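PDB 4R94: initiator protein NS1 from Murine minute virus, which nicks viral DNA at the replication origin and unwinds it as a helicase, the chain here being its N-terminal, origin-binding nickase domain. Local coordinates for residues L37-L51 with T159-L173. Residues are numbered along the deposited sequence; the frame is centred on the assembly and turned at random.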
loop_
_atom_site.group_PDB
_atom_site.type_symbol
_atom_site.label_atom_id
_atom_site.label_comp_id
_atom_site.label_asym_id
_atom_site.label_seq_id
_atom_site.Cartn_x
_atom_site.Cartn_y
_atom_site.Cartn_z
ATOM N N LEU A 37 10.784 -13.207 -18.700
ATOM C CA LEU A 37 11.919 -12.689 -19.450
ATOM C C LEU A 37 12.855 -13.838 -19.767
ATOM O O LEU A 37 13.409 -14.443 -18.851
ATOM C CB LEU A 37 12.664 -11.619 -18.649
ATOM C CG LEU A 37 11.886 -10.353 -18.286
ATOM C CD1 LEU A 37 12.713 -9.451 -17.380
ATOM C CD2 LEU A 37 11.483 -9.630 -19.551
ATOM N N ASN A 38 13.027 -14.139 -21.052
ATOM C CA ASN A 38 13.935 -15.207 -21.471
ATOM C C ASN A 38 13.682 -16.507 -20.717
ATOM O O ASN A 38 14.612 -17.158 -20.255
ATOM C CB ASN A 38 15.385 -14.760 -21.280
ATOM C CG ASN A 38 15.723 -13.563 -22.126
ATOM O OD1 ASN A 38 15.357 -13.503 -23.305
ATOM N ND2 ASN A 38 16.389 -12.581 -21.529
ATOM N N GLY A 39 12.413 -16.861 -20.561
ATOM C CA GLY A 39 12.058 -18.103 -19.898
ATOM C C GLY A 39 12.025 -18.024 -18.382
ATOM O O GLY A 39 11.591 -18.972 -17.726
ATOM N N LYS A 40 12.483 -16.900 -17.828
ATOM C CA LYS A 40 12.539 -16.704 -16.376
ATOM C C LYS A 40 11.228 -16.108 -15.875
ATOM O O LYS A 40 10.812 -15.056 -16.345
ATOM C CB LYS A 40 13.693 -15.781 -15.988
ATOM C CG LYS A 40 15.066 -16.247 -16.442
ATOM C CD LYS A 40 16.118 -15.226 -16.034
ATOM C CE LYS A 40 17.520 -15.684 -16.411
ATOM N NZ LYS A 40 18.549 -14.695 -15.976
ATOM N N ASP A 41 10.592 -16.778 -14.923
ATOM C CA ASP A 41 9.286 -16.355 -14.439
ATOM C C ASP A 41 9.427 -15.426 -13.242
ATOM O O ASP A 41 10.010 -15.795 -12.227
ATOM C CB ASP A 41 8.431 -17.563 -14.060
ATOM C CG ASP A 41 7.927 -18.331 -15.272
ATOM O OD1 ASP A 41 7.782 -17.719 -16.356
ATOM O OD2 ASP A 41 7.657 -19.540 -15.131
ATOM N N ILE A 42 8.876 -14.226 -13.369
ATOM C CA ILE A 42 8.904 -13.253 -12.291
ATOM C C ILE A 42 7.472 -13.000 -11.861
ATOM O O ILE A 42 6.744 -12.259 -12.519
ATOM C CB ILE A 42 9.578 -11.940 -12.734
ATOM C CG1 ILE A 42 10.910 -12.244 -13.426
ATOM C CG2 ILE A 42 9.780 -11.008 -11.538
ATOM C CD1 ILE A 42 11.611 -11.016 -13.949
ATOM N N GLY A 43 7.062 -13.654 -10.777
ATOM C CA GLY A 43 5.695 -13.568 -10.311
ATOM C C GLY A 43 5.541 -12.477 -9.277
ATOM O O GLY A 43 6.485 -11.711 -9.022
ATOM N N TRP A 44 4.366 -12.424 -8.670
ATOM C CA TRP A 44 4.019 -11.359 -7.733
ATOM C C TRP A 44 4.935 -11.392 -6.514
ATOM O O TRP A 44 5.210 -10.348 -5.897
ATOM C CB TRP A 44 2.559 -11.474 -7.310
ATOM C CG TRP A 44 2.316 -12.435 -6.186
ATOM C CD1 TRP A 44 2.009 -13.768 -6.292
ATOM C CD2 TRP A 44 2.333 -12.139 -4.786
ATOM N NE1 TRP A 44 1.858 -14.314 -5.042
ATOM C CE2 TRP A 44 2.044 -13.335 -4.099
ATOM C CE3 TRP A 44 2.578 -10.978 -4.043
ATOM C CZ2 TRP A 44 1.993 -13.404 -2.707
ATOM C CZ3 TRP A 44 2.519 -11.046 -2.668
ATOM C CH2 TRP A 44 2.239 -12.251 -2.010
ATOM N N ASN A 45 5.410 -12.591 -6.177
ATOM C CA ASN A 45 6.202 -12.794 -4.979
ATOM C C ASN A 45 7.657 -13.130 -5.297
ATOM O O ASN A 45 8.303 -13.869 -4.567
ATOM C CB ASN A 45 5.571 -13.887 -4.106
ATOM C CG ASN A 45 5.391 -15.209 -4.846
ATOM O OD1 ASN A 45 5.910 -15.399 -5.946
ATOM N ND2 ASN A 45 4.674 -16.141 -4.222
ATOM N N SER A 46 8.173 -12.573 -6.390
ATOM C CA SER A 46 9.563 -12.800 -6.759
ATOM C C SER A 46 10.451 -11.641 -6.335
ATOM O O SER A 46 11.457 -11.370 -6.981
ATOM C CB SER A 46 9.690 -13.012 -8.273
ATOM O OG SER A 46 9.011 -14.184 -8.685
ATOM N N TYR A 47 10.087 -10.979 -5.238
ATOM C CA TYR A 47 10.803 -9.787 -4.778
ATOM C C TYR A 47 11.165 -9.902 -3.303
ATOM O O TYR A 47 10.878 -9.006 -2.499
ATOM C CB TYR A 47 9.941 -8.540 -5.037
ATOM C CG TYR A 47 9.571 -8.377 -6.491
ATOM C CD1 TYR A 47 10.427 -7.721 -7.376
ATOM C CD2 TYR A 47 8.380 -8.891 -6.989
ATOM C CE1 TYR A 47 10.107 -7.573 -8.716
ATOM C CE2 TYR A 47 8.038 -8.736 -8.331
ATOM C CZ TYR A 47 8.910 -8.076 -9.188
ATOM O OH TYR A 47 8.583 -7.918 -10.523
ATOM N N LYS A 48 11.809 -11.008 -2.946
ATOM C CA LYS A 48 11.973 -11.337 -1.540
ATOM C C LYS A 48 13.390 -11.114 -1.018
ATOM O O LYS A 48 13.745 -11.636 0.038
ATOM C CB LYS A 48 11.529 -12.788 -1.297
ATOM C CG LYS A 48 10.042 -13.002 -1.613
ATOM C CD LYS A 48 9.549 -14.401 -1.247
ATOM C CE LYS A 48 10.420 -15.488 -1.857
ATOM N NZ LYS A 48 10.400 -15.509 -3.351
ATOM N N LYS A 49 14.197 -10.332 -1.727
ATOM C CA LYS A 49 15.443 -9.861 -1.122
ATOM C C LYS A 49 15.118 -8.924 0.031
ATOM O O LYS A 49 14.248 -8.043 -0.082
ATOM C CB LYS A 49 16.332 -9.145 -2.142
ATOM C CG LYS A 49 16.946 -10.027 -3.191
ATOM C CD LYS A 49 18.057 -9.270 -3.911
ATOM C CE LYS A 49 18.825 -10.163 -4.867
ATOM N NZ LYS A 49 19.810 -9.388 -5.686
ATOM N N GLU A 50 15.775 -9.130 1.165
ATOM C CA GLU A 50 15.673 -8.177 2.255
ATOM C C GLU A 50 16.900 -7.288 2.190
ATOM O O GLU A 50 18.005 -7.696 2.546
ATOM C CB GLU A 50 15.553 -8.887 3.604
ATOM C CG GLU A 50 14.210 -9.590 3.795
ATOM C CD GLU A 50 14.175 -10.436 5.055
ATOM O OE1 GLU A 50 13.842 -9.897 6.130
ATOM O OE2 GLU A 50 14.491 -11.642 4.966
ATOM N N LEU A 51 16.696 -6.075 1.699
ATOM C CA LEU A 51 17.792 -5.161 1.454
ATOM C C LEU A 51 18.248 -4.516 2.757
ATOM O O LEU A 51 17.438 -4.059 3.559
ATOM C CB LEU A 51 17.369 -4.114 0.425
ATOM C CG LEU A 51 16.872 -4.775 -0.869
ATOM C CD1 LEU A 51 16.256 -3.724 -1.795
ATOM C CD2 LEU A 51 17.994 -5.544 -1.586
ATOM N N THR A 159 15.662 -3.847 -7.512
ATOM C CA THR A 159 16.699 -4.115 -6.510
ATOM C C THR A 159 16.300 -5.283 -5.599
ATOM O O THR A 159 17.156 -6.066 -5.167
ATOM C CB THR A 159 16.995 -2.867 -5.662
ATOM O OG1 THR A 159 17.176 -1.735 -6.525
ATOM C CG2 THR A 159 18.265 -3.068 -4.824
ATOM N N ALA A 160 15.002 -5.432 -5.338
ATOM C CA ALA A 160 14.527 -6.467 -4.415
ATOM C C ALA A 160 14.246 -7.808 -5.101
ATOM O O ALA A 160 14.005 -8.802 -4.425
ATOM C CB ALA A 160 13.266 -5.982 -3.690
ATOM N N CYS A 161 14.254 -7.829 -6.431
ATOM C CA CYS A 161 13.914 -9.045 -7.169
ATOM C C CYS A 161 14.841 -10.196 -6.787
ATOM O O CYS A 161 16.056 -10.021 -6.804
ATOM C CB CYS A 161 13.990 -8.787 -8.673
ATOM S SG CYS A 161 13.390 -10.174 -9.664
ATOM N N ASN A 162 14.281 -11.361 -6.450
ATOM C CA ASN A 162 15.118 -12.500 -6.050
ATOM C C ASN A 162 15.431 -13.460 -7.199
ATOM O O ASN A 162 16.147 -14.452 -7.007
ATOM C CB ASN A 162 14.492 -13.279 -4.873
ATOM C CG ASN A 162 13.083 -13.808 -5.164
ATOM O OD1 ASN A 162 12.099 -13.335 -4.590
ATOM N ND2 ASN A 162 12.987 -14.816 -6.025
ATOM N N VAL A 163 14.918 -13.165 -8.388
ATOM C CA VAL A 163 15.237 -13.967 -9.564
ATOM C C VAL A 163 16.574 -13.482 -10.110
ATOM O O VAL A 163 16.788 -12.284 -10.238
ATOM C CB VAL A 163 14.147 -13.875 -10.642
ATOM C CG1 VAL A 163 14.538 -14.692 -11.876
ATOM C CG2 VAL A 163 12.802 -14.349 -10.087
ATOM N N GLN A 164 17.488 -14.406 -10.390
ATOM C CA GLN A 164 18.768 -14.039 -10.982
ATOM C C GLN A 164 18.543 -13.464 -12.375
ATOM O O GLN A 164 18.060 -14.148 -13.274
ATOM C CB GLN A 164 19.701 -15.253 -11.039
ATOM C CG GLN A 164 21.013 -15.004 -11.773
ATOM C CD GLN A 164 22.190 -14.818 -10.832
ATOM O OE1 GLN A 164 22.044 -14.898 -9.610
ATOM N NE2 GLN A 164 23.367 -14.574 -11.400
ATOM N N LEU A 165 18.876 -12.194 -12.550
ATOM C CA LEU A 165 18.653 -11.518 -13.820
ATOM C C LEU A 165 19.952 -10.990 -14.419
ATOM O O LEU A 165 20.821 -10.537 -13.681
ATOM C CB LEU A 165 17.685 -10.354 -13.632
ATOM C CG LEU A 165 16.286 -10.684 -13.123
ATOM C CD1 LEU A 165 15.537 -9.397 -12.835
ATOM C CD2 LEU A 165 15.544 -11.516 -14.156
ATOM N N THR A 166 20.065 -11.031 -15.744
ATOM C CA THR A 166 21.139 -10.320 -16.451
ATOM C C THR A 166 20.909 -8.815 -16.347
ATOM O O THR A 166 19.808 -8.377 -16.020
ATOM C CB THR A 166 21.211 -10.705 -17.939
ATOM O OG1 THR A 166 20.045 -10.220 -18.627
ATOM C CG2 THR A 166 21.341 -12.228 -18.115
ATOM N N PRO A 167 21.940 -8.004 -16.621
ATOM C CA PRO A 167 21.681 -6.558 -16.669
ATOM C C PRO A 167 20.607 -6.173 -17.687
ATOM O O PRO A 167 19.777 -5.307 -17.387
ATOM C CB PRO A 167 23.052 -5.978 -17.050
ATOM C CG PRO A 167 24.016 -6.934 -16.429
ATOM C CD PRO A 167 23.385 -8.303 -16.634
ATOM N N ALA A 168 20.605 -6.811 -18.856
ATOM C CA ALA A 168 19.604 -6.519 -19.879
ATOM C C ALA A 168 18.195 -6.830 -19.373
ATOM O O ALA A 168 17.246 -6.089 -19.651
ATOM C CB ALA A 168 19.901 -7.309 -21.148
ATOM N N GLU A 169 18.057 -7.937 -18.644
ATOM C CA GLU A 169 16.765 -8.319 -18.078
ATOM C C GLU A 169 16.310 -7.372 -16.970
ATOM O O GLU A 169 15.127 -7.053 -16.878
ATOM C CB GLU A 169 16.822 -9.749 -17.548
ATOM C CG GLU A 169 16.943 -10.791 -18.649
ATOM C CD GLU A 169 17.385 -12.155 -18.150
ATOM O OE1 GLU A 169 17.845 -12.276 -16.990
ATOM O OE2 GLU A 169 17.276 -13.116 -18.936
ATOM N N ARG A 170 17.238 -6.933 -16.119
ATOM C CA ARG A 170 16.899 -5.950 -15.085
ATOM C C ARG A 170 16.356 -4.660 -15.685
ATOM O O ARG A 170 15.377 -4.097 -15.199
ATOM C CB ARG A 170 18.119 -5.622 -14.227
ATOM C CG ARG A 170 18.367 -6.602 -13.142
ATOM C CD ARG A 170 19.431 -6.089 -12.193
ATOM N NE ARG A 170 19.946 -7.183 -11.398
ATOM C CZ ARG A 170 19.376 -7.639 -10.293
ATOM N NH1 ARG A 170 18.259 -7.088 -9.835
ATOM N NH2 ARG A 170 19.930 -8.651 -9.643
ATOM N N ILE A 171 17.006 -4.184 -16.743
ATOM C CA ILE A 171 16.560 -2.977 -17.427
ATOM C C ILE A 171 15.198 -3.168 -18.089
ATOM O O ILE A 171 14.352 -2.270 -18.058
ATOM C CB ILE A 171 17.597 -2.533 -18.486
ATOM C CG1 ILE A 171 18.919 -2.181 -17.800
ATOM C CG2 ILE A 171 17.079 -1.377 -19.299
ATOM C CD1 ILE A 171 18.805 -1.107 -16.726
ATOM N N LYS A 172 14.978 -4.341 -18.674
ATOM C CA LYS A 172 13.692 -4.635 -19.276
ATOM C C LYS A 172 12.606 -4.625 -18.198
ATOM O O LYS A 172 11.522 -4.085 -18.408
ATOM C CB LYS A 172 13.727 -5.982 -20.002
ATOM C CG LYS A 172 12.466 -6.291 -20.796
ATOM C CD LYS A 172 12.206 -5.235 -21.864
ATOM C CE LYS A 172 11.276 -5.749 -22.962
ATOM N NZ LYS A 172 9.888 -6.023 -22.489
ATOM N N LEU A 173 12.911 -5.205 -17.042
ATOM C CA LEU A 173 11.939 -5.276 -15.957
ATOM C C LEU A 173 11.632 -3.870 -15.454
ATOM O O LEU A 173 10.476 -3.527 -15.216
ATOM C CB LEU A 173 12.462 -6.157 -14.819
ATOM C CG LEU A 173 11.572 -6.284 -13.582
ATOM C CD1 LEU A 173 10.184 -6.787 -13.994
ATOM C CD2 LEU A 173 12.196 -7.215 -12.577
HETATM O O HOH W 1 10.392 -16.083 -7.269
HETATM O O HOH W 2 17.812 -8.068 -7.423
HETATM O O HOH W 3 19.718 -6.212 -5.289
#
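Glu169, in the first turn of helix 167-179, takes one partner from the 37-51 segment on each carboxylate oxygen, and with Thr166 it forms a capping box. Lys40, stretched out to full length, comes in roughly perpendicular to Glu169 and makes a salt bridge from NZ to the syn lone pair of OE1 (2.7 Å). Lys40 NZ also donates to Gln164 O at 2.8 Å. Asn38 ND2 meets the anti lone pair of Glu169 OE2 almost straight, 2.8 Å away. The box steadies the carboxylate: Thr166 N gives OE1 its second bond, from above the carboxylate plane, while Thr166 OG1 accepts from Glu169 N.

Ile42 CD1 reaches tip to tip toward Leu165 CD2 and Leu173 CD2, joining the 35-42 hairpin to helix 167-179 and the loop before it. This is packing within the nickase domain, away from the magnesium site. Farther along, the loop after strand 40-42 runs antiparallel to the chain leaving helix 142-160. Asn162 N donates to Ser46 O, and Lys49 N to Ala160 O. Asn162 chi1 (58°) turns OD1 back over the Ser46-Tyr47 peptide. Asn162 OD1 accepts Lys48 N in the Asn162 carbonyl plane (2.9 Å) and Lys48 NZ from above that plane (3.0 Å).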